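Local coordinates for hypothetical protein, IPT/TIG domain protein (Bacteroides ovatus, PDB 4HW6) that is of unknown function but, with an IPT/TIG domain joined to a six-bladed beta-propeller, probably binds carbohydrate as an auxiliary nutrient-binding protein, at residues T112-K117 with G130-C135; T123-L128 with A137-W142; K49-I54 with S85-D90. One frame throughout, in Å; residues are numbered along the deposited sequence.

Contact 1 (T112-K117 with G130-C135); sequences TTFLGK and GPFDDC
Leu115 and Phe132 mark the closest backbone approach, their CA atoms 6.4 Å apart, where the bulged end of strand 109-115 passes a type I turn running from Pro131 to Asp134. No direct backbone bond joins the two segments here; a water accepts from Gly116 N and donates to Phe132 O instead. Leu115 lays its CD2 methyl over one face of the Phe132 ring, 4.0 Å from the centroid, a CH-pi contact. Phe114 turns its edge toward the face of the same ring in an offset edge-to-face pair, with planes 81° apart and its CZ 3.8 Å from Phe132 CE2; CG anti to the backbone N (chi1 176°) swings it there. On the exposed side Lys117, extended beyond CG, grips Asp133 twice: NZ forms a salt bridge with OD1 at 2.8 Å, reaching it from above the carboxylate plane, and bonds the Asp133 carbonyl O, also at 2.8 Å. Val174 and Val167, from the sheet that contains strand 130-131, pack against both Leu115 and Phe132. Phe114 and Leu115 both face Val426, a classic beta bulge, and apolar packing joins an exposed salt bridge at this seam between adjacent blades of the beta-propeller.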
ATOM      1  N   THR A 112      -1.708  -8.258   8.044  1.00 16.64           N
ATOM      2  CA  THR A 112      -2.846  -9.163   8.055  1.00 18.07           C
ATOM      3  C   THR A 112      -2.991  -9.799   6.651  1.00 17.40           C
ATOM      4  O   THR A 112      -2.287  -9.412   5.713  1.00 16.23           O
ATOM      5  CB  THR A 112      -4.164  -8.473   8.441  1.00 20.41           C
ATOM      6  OG1 THR A 112      -4.382  -7.313   7.624  1.00 20.66           O
ATOM      7  CG2 THR A 112      -4.167  -8.092   9.902  1.00 20.74           C
ATOM      8  N   THR A 113      -3.892 -10.766   6.520  1.00 18.20           N
ATOM      9  CA  THR A 113      -4.188 -11.363   5.216  1.00 18.85           C
ATOM     10  C   THR A 113      -5.516 -10.825   4.694  1.00 18.89           C
ATOM     11  O   THR A 113      -6.532 -10.954   5.360  1.00 19.66           O
ATOM     12  CB  THR A 113      -4.189 -12.902   5.301  1.00 21.63           C
ATOM     13  OG1 THR A 113      -2.888 -13.326   5.757  1.00 21.23           O
ATOM     14  CG2 THR A 113      -4.509 -13.523   3.932  1.00 20.67           C
ATOM     15  N   PHE A 114      -5.476 -10.208   3.511  1.00 17.35           N
ATOM     16  CA  PHE A 114      -6.618  -9.554   2.898  1.00 18.26           C
ATOM     17  C   PHE A 114      -7.365 -10.473   1.917  1.00 18.09           C
ATOM     18  O   PHE A 114      -8.585 -10.643   2.027  1.00 19.34           O
ATOM     19  CB  PHE A 114      -6.138  -8.270   2.209  1.00 19.51           C
ATOM     20  CG  PHE A 114      -7.205  -7.524   1.449  1.00 20.71           C
ATOM     21  CD1 PHE A 114      -8.445  -7.282   2.010  1.00 29.29           C
ATOM     22  CD2 PHE A 114      -6.941  -7.039   0.179  1.00 22.08           C
ATOM     23  CE1 PHE A 114      -9.428  -6.602   1.292  1.00 32.06           C
ATOM     24  CE2 PHE A 114      -7.909  -6.352  -0.530  1.00 23.65           C
ATOM     25  CZ  PHE A 114      -9.145  -6.144   0.024  1.00 23.84           C
ATOM     26  N   LEU A 115      -6.638 -11.081   0.984  1.00 16.93           N
ATOM     27  CA  LEU A 115      -7.262 -11.971   0.004  1.00 16.39           C
ATOM     28  C   LEU A 115      -6.423 -13.208  -0.255  1.00 16.02           C
ATOM     29  O   LEU A 115      -5.179 -13.150  -0.253  1.00 15.26           O
ATOM     30  CB  LEU A 115      -7.471 -11.251  -1.326  1.00 16.59           C
ATOM     31  CG  LEU A 115      -8.406 -10.048  -1.358  1.00 17.03           C
ATOM     32  CD1 LEU A 115      -8.139  -9.218  -2.604  1.00 17.77           C
ATOM     33  CD2 LEU A 115      -9.868 -10.496  -1.289  1.00 17.20           C
ATOM     34  N   GLY A 116      -7.132 -14.308  -0.518  1.00 15.64           N
ATOM     35  CA  GLY A 116      -6.521 -15.579  -0.883  1.00 15.66           C
ATOM     36  C   GLY A 116      -6.606 -16.583   0.236  1.00 16.75           C
ATOM     37  O   GLY A 116      -6.303 -16.250   1.397  1.00 17.70           O
ATOM     38  N   LYS A 117      -6.996 -17.819  -0.112  1.00 16.61           N
ATOM     39  CA  LYS A 117      -7.106 -18.907   0.861  1.00 18.13           C
ATOM     40  C   LYS A 117      -6.552 -20.170   0.219  1.00 18.97           C
ATOM     41  O   LYS A 117      -6.756 -20.406  -0.965  1.00 16.68           O
ATOM     42  CB  LYS A 117      -8.562 -19.122   1.269  1.00 20.09           C
ATOM     43  CG  LYS A 117      -9.166 -17.904   1.969  1.00 22.59           C
ATOM     44  CD  LYS A 117     -10.649 -18.127   2.218  1.00 24.88           C
ATOM     45  CE  LYS A 117     -11.270 -17.020   3.056  1.00 29.10           C
ATOM     46  NZ  LYS A 117     -12.701 -17.335   3.322  1.00 30.51           N
ATOM     47  N   GLY A 130     -14.035 -14.896  -8.055  1.00 18.14           N
ATOM     48  CA  GLY A 130     -15.063 -14.999  -7.054  1.00 18.77           C
ATOM     49  C   GLY A 130     -15.083 -13.836  -6.069  1.00 19.26           C
ATOM     50  O   GLY A 130     -14.248 -12.934  -6.140  1.00 18.45           O
ATOM     51  N   PRO A 131     -16.031 -13.889  -5.129  1.00 20.40           N
ATOM     52  CA  PRO A 131     -16.132 -12.946  -4.017  1.00 21.26           C
ATOM     53  C   PRO A 131     -14.859 -12.895  -3.207  1.00 20.49           C
ATOM     54  O   PRO A 131     -14.110 -13.876  -3.175  1.00 20.17           O
ATOM     55  CB  PRO A 131     -17.265 -13.525  -3.150  1.00 22.90           C
ATOM     56  CG  PRO A 131     -18.051 -14.403  -4.056  1.00 25.17           C
ATOM     57  CD  PRO A 131     -17.081 -14.922  -5.078  1.00 22.64           C
ATOM     58  N   PHE A 132     -14.638 -11.775  -2.519  1.00 19.95           N
ATOM     59  CA  PHE A 132     -13.490 -11.617  -1.627  1.00 20.30           C
ATOM     60  C   PHE A 132     -13.299 -12.835  -0.707  1.00 21.14           C
ATOM     61  O   PHE A 132     -12.174 -13.281  -0.495  1.00 21.51           O
ATOM     62  CB  PHE A 132     -13.657 -10.360  -0.742  1.00 21.35           C
ATOM     63  CG  PHE A 132     -13.236  -9.059  -1.392  1.00 20.90           C
ATOM     64  CD1 PHE A 132     -13.028  -8.941  -2.766  1.00 20.41           C
ATOM     65  CD2 PHE A 132     -13.060  -7.931  -0.604  1.00 22.60           C
ATOM     66  CE1 PHE A 132     -12.640  -7.732  -3.323  1.00 20.98           C
ATOM     67  CE2 PHE A 132     -12.673  -6.735  -1.163  1.00 21.86           C
ATOM     68  CZ  PHE A 132     -12.468  -6.633  -2.521  1.00 20.28           C
ATOM     69  N   ASP A 133     -14.397 -13.329  -0.153  1.00 21.19           N
ATOM     70  CA  ASP A 133     -14.373 -14.470   0.772  1.00 24.93           C
ATOM     71  C   ASP A 133     -14.190 -15.858   0.129  1.00 24.16           C
ATOM     72  O   ASP A 133     -14.013 -16.838   0.850  1.00 23.28           O
ATOM     73  CB  ASP A 133     -15.648 -14.476   1.614  1.00 26.48           C
ATOM     74  CG  ASP A 133     -15.541 -15.396   2.825  1.00 28.80           C
ATOM     75  OD1 ASP A 133     -14.534 -15.285   3.563  1.00 30.65           O
ATOM     76  OD2 ASP A 133     -16.449 -16.232   3.014  1.00 29.50           O
ATOM     77  N   ASP A 134     -14.218 -15.944  -1.199  1.00 23.36           N
ATOM     78  CA  ASP A 134     -14.287 -17.241  -1.895  1.00 23.51           C
ATOM     79  C   ASP A 134     -13.764 -17.091  -3.338  1.00 21.63           C
ATOM     80  O   ASP A 134     -14.503 -17.220  -4.327  1.00 22.27           O
ATOM     81  CB  ASP A 134     -15.732 -17.744  -1.871  1.00 26.70           C
ATOM     82  CG  ASP A 134     -15.846 -19.260  -2.017  1.00 29.96           C
ATOM     83  OD1 ASP A 134     -14.854 -19.935  -2.340  1.00 29.33           O
ATOM     84  OD2 ASP A 134     -16.960 -19.779  -1.823  1.00 38.71           O
ATOM     85  N   CYS A 135     -12.487 -16.787  -3.446  1.00 19.75           N
ATOM     86  CA  CYS A 135     -11.874 -16.506  -4.744  1.00 19.46           C
ATOM     87  C   CYS A 135     -10.549 -17.258  -4.842  1.00 18.03           C
ATOM     88  O   CYS A 135      -9.598 -16.764  -5.447  1.00 19.19           O
ATOM     89  CB  CYS A 135     -11.636 -15.004  -4.916  1.00 20.77           C
ATOM     90  SG  CYS A 135     -10.571 -14.251  -3.649  1.00 21.38           S
TER
HETATM   91  O   HOH W   1      -9.939 -14.728   0.048  1.00 18.93           O

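Contact 2 (T123-L128 with A137-W142); sequences TKWDVL and AFDNIW
This is a loop-to-loop contact in the beta-propeller, joining Trp125 and Val127, in the connection between strands 109-115 and 130-131, to Ala137 and Asp139, in the connection from strand 130-131 to strand 143-146. Neither segment is regular helix or strand, and one direct backbone hydrogen bond ties them: Ala137 N donates its N-H to Asp126 O at 3.0 Å, nearly along the C=O axis. A water extends this tie, accepting from Leu128 N and donating to Ala137 O at 2.7 Å. Beside the backbone bond, Trp125 CB packs on the Ala137 methyl, CB to CB 3.6 Å. Trp125 holds its CG between the backbone N and the carbonyl carbon (chi1 61°), a crowded position that carries the indole across Ala137 to Asp139. The ring also stacks with His424, whose ND1 takes part in a hydrogen bond with Phe138 O, so the same histidine braces both loops. A leucine in place of Trp125 would probably leave Asp139 OD1 without its indole N-H and remove the ring stacked on His424, letting the carboxylate turn more freely. Val127 reaches the same carboxylate with a methyl, CG2 lying 3.5 Å from Asp139 OD2, and the two side chains cross at about a right angle. The carboxylate thus has an apolar neighbour as well as a donor. That donor is Trp125 NE1, 2.9 Å from Asp139 OD1: the oxygen lies at the indole edge, within 7° of the ring plane, and is met on its anti side, with the donor tilted out of the carboxylate plane, while the ring and carboxylate planes stand 67° apart.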
ATOM      1  N   THR A 123      -0.580 -25.937   1.007  1.00 23.50           N
ATOM      2  CA  THR A 123       0.106 -26.541  -0.126  1.00 24.78           C
ATOM      3  C   THR A 123      -0.699 -26.476  -1.429  1.00 25.64           C
ATOM      4  O   THR A 123      -0.127 -26.614  -2.511  1.00 24.92           O
ATOM      5  CB  THR A 123       0.527 -27.985   0.169  1.00 28.21           C
ATOM      6  OG1 THR A 123      -0.626 -28.812   0.349  1.00 30.31           O
ATOM      7  CG2 THR A 123       1.413 -28.037   1.431  1.00 31.84           C
ATOM      8  N   LYS A 124      -2.003 -26.240  -1.327  1.00 23.64           N
ATOM      9  CA  LYS A 124      -2.884 -26.291  -2.491  1.00 25.45           C
ATOM     10  C   LYS A 124      -3.821 -25.091  -2.527  1.00 22.60           C
ATOM     11  O   LYS A 124      -4.121 -24.507  -1.494  1.00 22.71           O
ATOM     12  CB  LYS A 124      -3.687 -27.587  -2.498  1.00 29.08           C
ATOM     13  CG  LYS A 124      -2.834 -28.821  -2.782  1.00 35.73           C
ATOM     14  CD  LYS A 124      -3.685 -30.057  -3.001  1.00 47.21           C
ATOM     15  CE  LYS A 124      -2.860 -31.340  -2.947  1.00 51.93           C
ATOM     16  NZ  LYS A 124      -3.748 -32.534  -2.963  1.00 57.06           N
ATOM     17  N   TRP A 125      -4.238 -24.707  -3.724  1.00 21.79           N
ATOM     18  CA  TRP A 125      -5.265 -23.670  -3.896  1.00 20.24           C
ATOM     19  C   TRP A 125      -5.930 -23.823  -5.247  1.00 20.83           C
ATOM     20  O   TRP A 125      -5.403 -24.483  -6.149  1.00 21.13           O
ATOM     21  CB  TRP A 125      -4.672 -22.267  -3.788  1.00 19.82           C
ATOM     22  CG  TRP A 125      -3.613 -21.943  -4.831  1.00 20.31           C
ATOM     23  CD1 TRP A 125      -3.789 -21.257  -6.001  1.00 19.61           C
ATOM     24  CD2 TRP A 125      -2.234 -22.286  -4.770  1.00 20.09           C
ATOM     25  NE1 TRP A 125      -2.598 -21.162  -6.675  1.00 21.01           N
ATOM     26  CE2 TRP A 125      -1.630 -21.802  -5.948  1.00 20.66           C
ATOM     27  CE3 TRP A 125      -1.449 -22.979  -3.842  1.00 20.64           C
ATOM     28  CZ2 TRP A 125      -0.271 -21.969  -6.214  1.00 21.55           C
ATOM     29  CZ3 TRP A 125      -0.102 -23.148  -4.104  1.00 22.54           C
ATOM     30  CH2 TRP A 125       0.478 -22.633  -5.272  1.00 23.30           C
ATOM     31  N   ASP A 126      -7.105 -23.225  -5.372  1.00 21.91           N
ATOM     32  CA  ASP A 126      -7.823 -23.177  -6.631  1.00 21.81           C
ATOM     33  C   ASP A 126      -7.612 -21.789  -7.225  1.00 20.58           C
ATOM     34  O   ASP A 126      -7.452 -20.830  -6.482  1.00 18.93           O
ATOM     35  CB  ASP A 126      -9.307 -23.406  -6.392  1.00 23.65           C
ATOM     36  CG  ASP A 126      -9.600 -24.766  -5.781  1.00 30.15           C
ATOM     37  OD1 ASP A 126      -8.951 -25.761  -6.175  1.00 30.17           O
ATOM     38  OD2 ASP A 126     -10.465 -24.824  -4.891  1.00 29.65           O
ATOM     39  N   VAL A 127      -7.643 -21.690  -8.550  1.00 19.22           N
ATOM     40  CA  VAL A 127      -7.607 -20.414  -9.227  1.00 19.45           C
ATOM     41  C   VAL A 127      -8.979 -20.147  -9.869  1.00 19.41           C
ATOM     42  O   VAL A 127      -9.421 -20.872 -10.756  1.00 19.69           O
ATOM     43  CB  VAL A 127      -6.471 -20.350 -10.256  1.00 20.81           C
ATOM     44  CG1 VAL A 127      -6.569 -19.088 -11.101  1.00 19.77           C
ATOM     45  CG2 VAL A 127      -5.112 -20.453  -9.565  1.00 20.15           C
ATOM     46  N   LEU A 128      -9.659 -19.112  -9.392  1.00 19.84           N
ATOM     47  CA  LEU A 128     -10.974 -18.738  -9.895  1.00 20.58           C
ATOM     48  C   LEU A 128     -11.340 -17.307  -9.555  1.00 20.72           C
ATOM     49  O   LEU A 128     -10.844 -16.734  -8.577  1.00 19.20           O
ATOM     50  CB  LEU A 128     -12.075 -19.625  -9.338  1.00 24.35           C
ATOM     51  CG  LEU A 128     -12.387 -19.555  -7.838  1.00 26.17           C
ATOM     52  CD1 LEU A 128     -13.814 -19.999  -7.557  1.00 33.98           C
ATOM     53  CD2 LEU A 128     -11.437 -20.434  -7.071  1.00 27.35           C
ATOM     54  N   ALA A 137      -6.909 -18.761  -4.388  1.00 16.48           N
ATOM     55  CA  ALA A 137      -5.698 -18.014  -4.138  1.00 15.86           C
ATOM     56  C   ALA A 137      -5.002 -17.689  -5.465  1.00 16.10           C
ATOM     57  O   ALA A 137      -5.493 -18.042  -6.555  1.00 16.53           O
ATOM     58  CB  ALA A 137      -4.765 -18.763  -3.156  1.00 14.88           C
ATOM     59  N   PHE A 138      -3.873 -17.006  -5.372  1.00 15.53           N
ATOM     60  CA  PHE A 138      -3.292 -16.316  -6.523  1.00 15.46           C
ATOM     61  C   PHE A 138      -1.942 -16.879  -6.956  1.00 16.99           C
ATOM     62  O   PHE A 138      -1.019 -16.981  -6.145  1.00 17.40           O
ATOM     63  CB  PHE A 138      -3.197 -14.832  -6.187  1.00 15.81           C
ATOM     64  CG  PHE A 138      -4.493 -14.286  -5.670  1.00 15.34           C
ATOM     65  CD1 PHE A 138      -5.639 -14.390  -6.448  1.00 16.06           C
ATOM     66  CD2 PHE A 138      -4.593 -13.757  -4.399  1.00 17.10           C
ATOM     67  CE1 PHE A 138      -6.853 -13.930  -5.978  1.00 18.53           C
ATOM     68  CE2 PHE A 138      -5.800 -13.288  -3.929  1.00 16.66           C
ATOM     69  CZ  PHE A 138      -6.941 -13.394  -4.713  1.00 18.11           C
ATOM     70  N   ASP A 139      -1.822 -17.191  -8.243  1.00 17.86           N
ATOM     71  CA  ASP A 139      -0.586 -17.782  -8.786  1.00 18.46           C
ATOM     72  C   ASP A 139       0.596 -16.837  -8.781  1.00 17.94           C
ATOM     73  O   ASP A 139       1.705 -17.256  -8.490  1.00 19.87           O
ATOM     74  CB  ASP A 139      -0.789 -18.316 -10.208  1.00 19.89           C
ATOM     75  CG  ASP A 139      -1.545 -19.628 -10.252  1.00 22.37           C
ATOM     76  OD1 ASP A 139      -1.539 -20.416  -9.260  1.00 22.34           O
ATOM     77  OD2 ASP A 139      -2.140 -19.883 -11.318  1.00 22.34           O
ATOM     78  N   ASN A 140       0.386 -15.568  -9.121  1.00 17.86           N
ATOM     79  CA  ASN A 140       1.510 -14.649  -9.297  1.00 17.34           C
ATOM     80  C   ASN A 140       1.060 -13.210  -9.213  1.00 19.24           C
ATOM     81  O   ASN A 140       0.483 -12.669 -10.174  1.00 20.06           O
ATOM     82  CB  ASN A 140       2.176 -14.916 -10.649  1.00 18.51           C
ATOM     83  CG  ASN A 140       3.492 -14.181 -10.826  1.00 18.78           C
ATOM     84  OD1 ASN A 140       3.934 -13.454  -9.945  1.00 21.63           O
ATOM     85  ND2 ASN A 140       4.135 -14.399 -11.970  1.00 18.60           N
ATOM     86  N   ILE A 141       1.343 -12.576  -8.084  1.00 15.65           N
ATOM     87  CA  ILE A 141       0.927 -11.194  -7.873  1.00 15.38           C
ATOM     88  C   ILE A 141       2.135 -10.285  -8.203  1.00 14.97           C
ATOM     89  O   ILE A 141       2.877  -9.854  -7.325  1.00 16.00           O
ATOM     90  CB  ILE A 141       0.407 -10.974  -6.432  1.00 15.20           C
ATOM     91  CG1 ILE A 141      -0.576 -12.075  -5.999  1.00 19.14           C
ATOM     92  CG2 ILE A 141      -0.296  -9.620  -6.346  1.00 14.59           C
ATOM     93  CD1 ILE A 141      -0.767 -12.143  -4.482  1.00 16.94           C
ATOM     94  N   TRP A 142       2.328 -10.008  -9.484  1.00 15.65           N
ATOM     95  CA  TRP A 142       3.619  -9.568  -9.978  1.00 14.86           C
ATOM     96  C   TRP A 142       3.806  -8.048  -9.876  1.00 14.16           C
ATOM     97  O   TRP A 142       4.820  -7.577  -9.366  1.00 13.47           O
ATOM     98  CB  TRP A 142       3.814 -10.078 -11.421  1.00 16.12           C
ATOM     99  CG  TRP A 142       5.091  -9.628 -12.049  1.00 15.86           C
ATOM    100  CD1 TRP A 142       5.212  -8.785 -13.108  1.00 17.68           C
ATOM    101  CD2 TRP A 142       6.413  -9.980 -11.656  1.00 16.37           C
ATOM    102  NE1 TRP A 142       6.536  -8.576 -13.394  1.00 19.40           N
ATOM    103  CE2 TRP A 142       7.301  -9.292 -12.515  1.00 17.65           C
ATOM    104  CE3 TRP A 142       6.941 -10.815 -10.671  1.00 18.05           C
ATOM    105  CZ2 TRP A 142       8.679  -9.421 -12.419  1.00 21.16           C
ATOM    106  CZ3 TRP A 142       8.320 -10.940 -10.574  1.00 21.69           C
ATOM    107  CH2 TRP A 142       9.170 -10.231 -11.431  1.00 19.57           C
TER
HETATM  108  O   HOH W   2      -7.990 -17.425  -7.497  1.00 15.06           O

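Contact 3 (K49-I54 with S85-D90); sequences KVKVTI and SVVGDD
Lys51 O is gripped by two donors, the backbone N of Ser85 at 2.8 Å and a water that also hydrogen-bonds Ser85 OG. The Ser85 bond lies in the carbonyl plane, and the return bond from Lys51 N to Ser85 O, also 2.8 Å, completes an antiparallel hydrogen-bonded pair. Next along, Val50 and Val86 form the non-hydrogen-bonded pair; their side chains lie on the same face of the sheet, with CG2 atoms 4.4 Å apart, where Leu69 and Val61 also touch Val50. The ladder continues one step to Lys49 O, which accepts from Val87 N at 2.8 Å, with Val86 CA adding a CA-H...O contact. Past this bond the Lys49 side chain bends at chi2 (-62°) and runs alongside Val87 and Gly88; CD lies 3.8 Å from Val87 CG2, and NZ bonds Gly88 O at 2.9 Å from above the carbonyl plane. The ammonium lies near Asp89 OD1, beyond salt-bridge distance, and Asp89 itself is poorly ordered. Strands 50-54 and 82-87 are neighbours in the sheet of the IPT/TIG domain (E-set clan). Main-chain bonds probably set the register; beyond strand 82-87 the link passes to a lysine bonding a backbone oxygen.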
ATOM      1  N   LYS A  49     -27.389   3.037  31.509  1.00 46.62           N
ATOM      2  CA  LYS A  49     -27.852   4.345  31.036  1.00 45.32           C
ATOM      3  C   LYS A  49     -26.732   5.296  30.602  1.00 39.92           C
ATOM      4  O   LYS A  49     -27.008   6.369  30.077  1.00 38.19           O
ATOM      5  CB  LYS A  49     -28.722   5.003  32.116  1.00 47.19           C
ATOM      6  CG  LYS A  49     -29.994   4.228  32.437  1.00 54.24           C
ATOM      7  CD  LYS A  49     -30.896   4.131  31.215  1.00 56.76           C
ATOM      8  CE  LYS A  49     -32.229   3.479  31.516  1.00 62.64           C
ATOM      9  NZ  LYS A  49     -32.974   3.256  30.245  1.00 66.16           N
ATOM     10  N   VAL A  50     -25.476   4.912  30.802  1.00 37.20           N
ATOM     11  CA  VAL A  50     -24.358   5.743  30.366  1.00 35.64           C
ATOM     12  C   VAL A  50     -23.711   5.155  29.112  1.00 34.24           C
ATOM     13  O   VAL A  50     -23.527   3.937  29.005  1.00 34.52           O
ATOM     14  CB  VAL A  50     -23.309   5.933  31.485  1.00 36.84           C
ATOM     15  CG1 VAL A  50     -22.575   4.639  31.762  1.00 35.61           C
ATOM     16  CG2 VAL A  50     -22.326   7.046  31.117  1.00 36.64           C
ATOM     17  N   LYS A  51     -23.399   6.035  28.167  1.00 32.35           N
ATOM     18  CA  LYS A  51     -22.721   5.671  26.933  1.00 32.94           C
ATOM     19  C   LYS A  51     -21.424   6.455  26.875  1.00 30.27           C
ATOM     20  O   LYS A  51     -21.396   7.654  27.196  1.00 31.66           O
ATOM     21  CB  LYS A  51     -23.594   6.025  25.724  1.00 36.59           C
ATOM     22  CG  LYS A  51     -24.939   5.305  25.663  1.00 42.55           C
ATOM     23  CD  LYS A  51     -24.872   4.027  24.836  1.00 47.75           C
ATOM     24  CE  LYS A  51     -26.258   3.551  24.407  1.00 53.21           C
ATOM     25  NZ  LYS A  51     -26.932   4.505  23.478  1.00 55.63           N
ATOM     26  N   VAL A  52     -20.344   5.782  26.488  1.00 27.01           N
ATOM     27  CA  VAL A  52     -19.057   6.424  26.311  1.00 25.11           C
ATOM     28  C   VAL A  52     -18.550   6.121  24.890  1.00 26.73           C
ATOM     29  O   VAL A  52     -18.640   4.991  24.434  1.00 24.76           O
ATOM     30  CB  VAL A  52     -18.024   5.921  27.351  1.00 26.51           C
ATOM     31  CG1 VAL A  52     -16.667   6.581  27.133  1.00 24.74           C
ATOM     32  CG2 VAL A  52     -18.513   6.223  28.765  1.00 26.17           C
ATOM     33  N   THR A  53     -18.056   7.141  24.198  1.00 25.40           N
ATOM     34  CA  THR A  53     -17.321   6.941  22.964  1.00 25.97           C
ATOM     35  C   THR A  53     -15.958   7.606  23.089  1.00 24.76           C
ATOM     36  O   THR A  53     -15.815   8.659  23.729  1.00 23.42           O
ATOM     37  CB  THR A  53     -18.075   7.497  21.733  1.00 27.60           C
ATOM     38  OG1 THR A  53     -18.278   8.912  21.872  1.00 29.19           O
ATOM     39  CG2 THR A  53     -19.414   6.800  21.569  1.00 30.11           C
ATOM     40  N   ILE A  54     -14.964   6.964  22.484  1.00 24.05           N
ATOM     41  CA  ILE A  54     -13.609   7.495  22.363  1.00 24.34           C
ATOM     42  C   ILE A  54     -13.282   7.541  20.879  1.00 26.05           C
ATOM     43  O   ILE A  54     -13.341   6.520  20.171  1.00 25.37           O
ATOM     44  CB  ILE A  54     -12.585   6.659  23.151  1.00 24.70           C
ATOM     45  CG1 ILE A  54     -13.036   6.529  24.612  1.00 23.62           C
ATOM     46  CG2 ILE A  54     -11.195   7.275  23.045  1.00 26.26           C
ATOM     47  CD1 ILE A  54     -11.982   5.945  25.540  1.00 26.73           C
ATOM     48  N   SER A  85     -22.322  10.265  27.629  1.00 27.73           N
ATOM     49  CA  SER A  85     -23.740  10.571  27.485  1.00 31.20           C
ATOM     50  C   SER A  85     -24.557   9.761  28.478  1.00 30.41           C
ATOM     51  O   SER A  85     -24.209   8.614  28.798  1.00 29.26           O
ATOM     52  CB  SER A  85     -24.201  10.214  26.071  1.00 34.69           C
ATOM     53  OG  SER A  85     -23.517  10.985  25.091  1.00 43.46           O
ATOM     54  N   VAL A  86     -25.664  10.335  28.936  1.00 32.12           N
ATOM     55  CA  VAL A  86     -26.625   9.606  29.762  1.00 34.21           C
ATOM     56  C   VAL A  86     -27.961   9.601  29.025  1.00 35.77           C
ATOM     57  O   VAL A  86     -28.399  10.638  28.530  1.00 37.22           O
ATOM     58  CB  VAL A  86     -26.756  10.223  31.174  1.00 35.41           C
ATOM     59  CG1 VAL A  86     -27.988   9.691  31.889  1.00 37.86           C
ATOM     60  CG2 VAL A  86     -25.499   9.933  31.988  1.00 33.94           C
ATOM     61  N   VAL A  87     -28.587   8.426  28.933  1.00 37.15           N
ATOM     62  CA  VAL A  87     -29.874   8.271  28.247  1.00 41.00           C
ATOM     63  C   VAL A  87     -30.995   8.074  29.268  1.00 45.58           C
ATOM     64  O   VAL A  87     -30.742   7.647  30.394  1.00 46.77           O
ATOM     65  CB  VAL A  87     -29.873   7.076  27.257  1.00 41.24           C
ATOM     66  CG1 VAL A  87     -28.748   7.208  26.240  1.00 38.41           C
ATOM     67  CG2 VAL A  87     -29.753   5.751  27.991  1.00 43.07           C
ATOM     68  N   GLY A  88     -32.223   8.391  28.867  1.00 50.48           N
ATOM     69  CA  GLY A  88     -33.413   8.180  29.709  1.00 57.00           C
ATOM     70  C   GLY A  88     -33.968   6.761  29.643  1.00 61.38           C
ATOM     71  O   GLY A  88     -33.339   5.861  29.076  1.00 60.10           O
ATOM     72  N   ASP A  89     -35.149   6.564  30.228  1.00 67.96           N
ATOM     73  CA  ASP A  89     -35.835   5.263  30.207  1.00 74.46           C
ATOM     74  C   ASP A  89     -36.172   4.836  28.779  1.00 75.43           C
ATOM     75  O   ASP A  89     -36.093   3.657  28.438  1.00 76.76           O
ATOM     76  CB  ASP A  89     -37.133   5.315  31.030  1.00 81.39           C
ATOM     77  CG  ASP A  89     -36.894   5.621  32.503  1.00 83.77           C
ATOM     78  OD1 ASP A  89     -35.739   5.525  32.965  1.00 84.87           O
ATOM     79  OD2 ASP A  89     -37.872   5.958  33.202  1.00 90.83           O
ATOM     80  N   ASP A  90     -36.546   5.811  27.952  1.00 76.53           N
ATOM     81  CA  ASP A  90     -36.843   5.583  26.531  1.00 78.56           C
ATOM     82  C   ASP A  90     -35.578   5.461  25.672  1.00 75.58           C
ATOM     83  O   ASP A  90     -35.662   5.354  24.449  1.00 76.29           O
ATOM     84  CB  ASP A  90     -37.749   6.704  25.987  1.00 81.89           C
ATOM     85  CG  ASP A  90     -37.214   8.111  26.288  1.00 78.84           C
ATOM     86  OD1 ASP A  90     -35.984   8.281  26.486  1.00 70.78           O
ATOM     87  OD2 ASP A  90     -38.042   9.049  26.335  1.00 77.98           O
TER
HETATM   88  O   HOH W   3     -21.425   9.295  24.520  1.00 32.76           O

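Contacts 1 and 2 belong to one region of the propeller: their segments alternate along the chain, their centres are 11 Å apart, and they touch where Leu115 CB packs on Phe138 CE2 at 3.7 Å. Contact 3 lies in the separate IPT/TIG domain, its nearest atoms about 20 Å from contact 1 and about 32 Å from contact 2. All three are partly buried, yet they combine buried and exposed parts differently. Contact 1 combines aromatic packing with an exposed salt bridge; contact 2 joins irregular loops through a tryptophan, an aspartate and water; contact 3 relies on regular strand pairing, with Val50 and Val86 packed on one face and Lys51 exposed on the other.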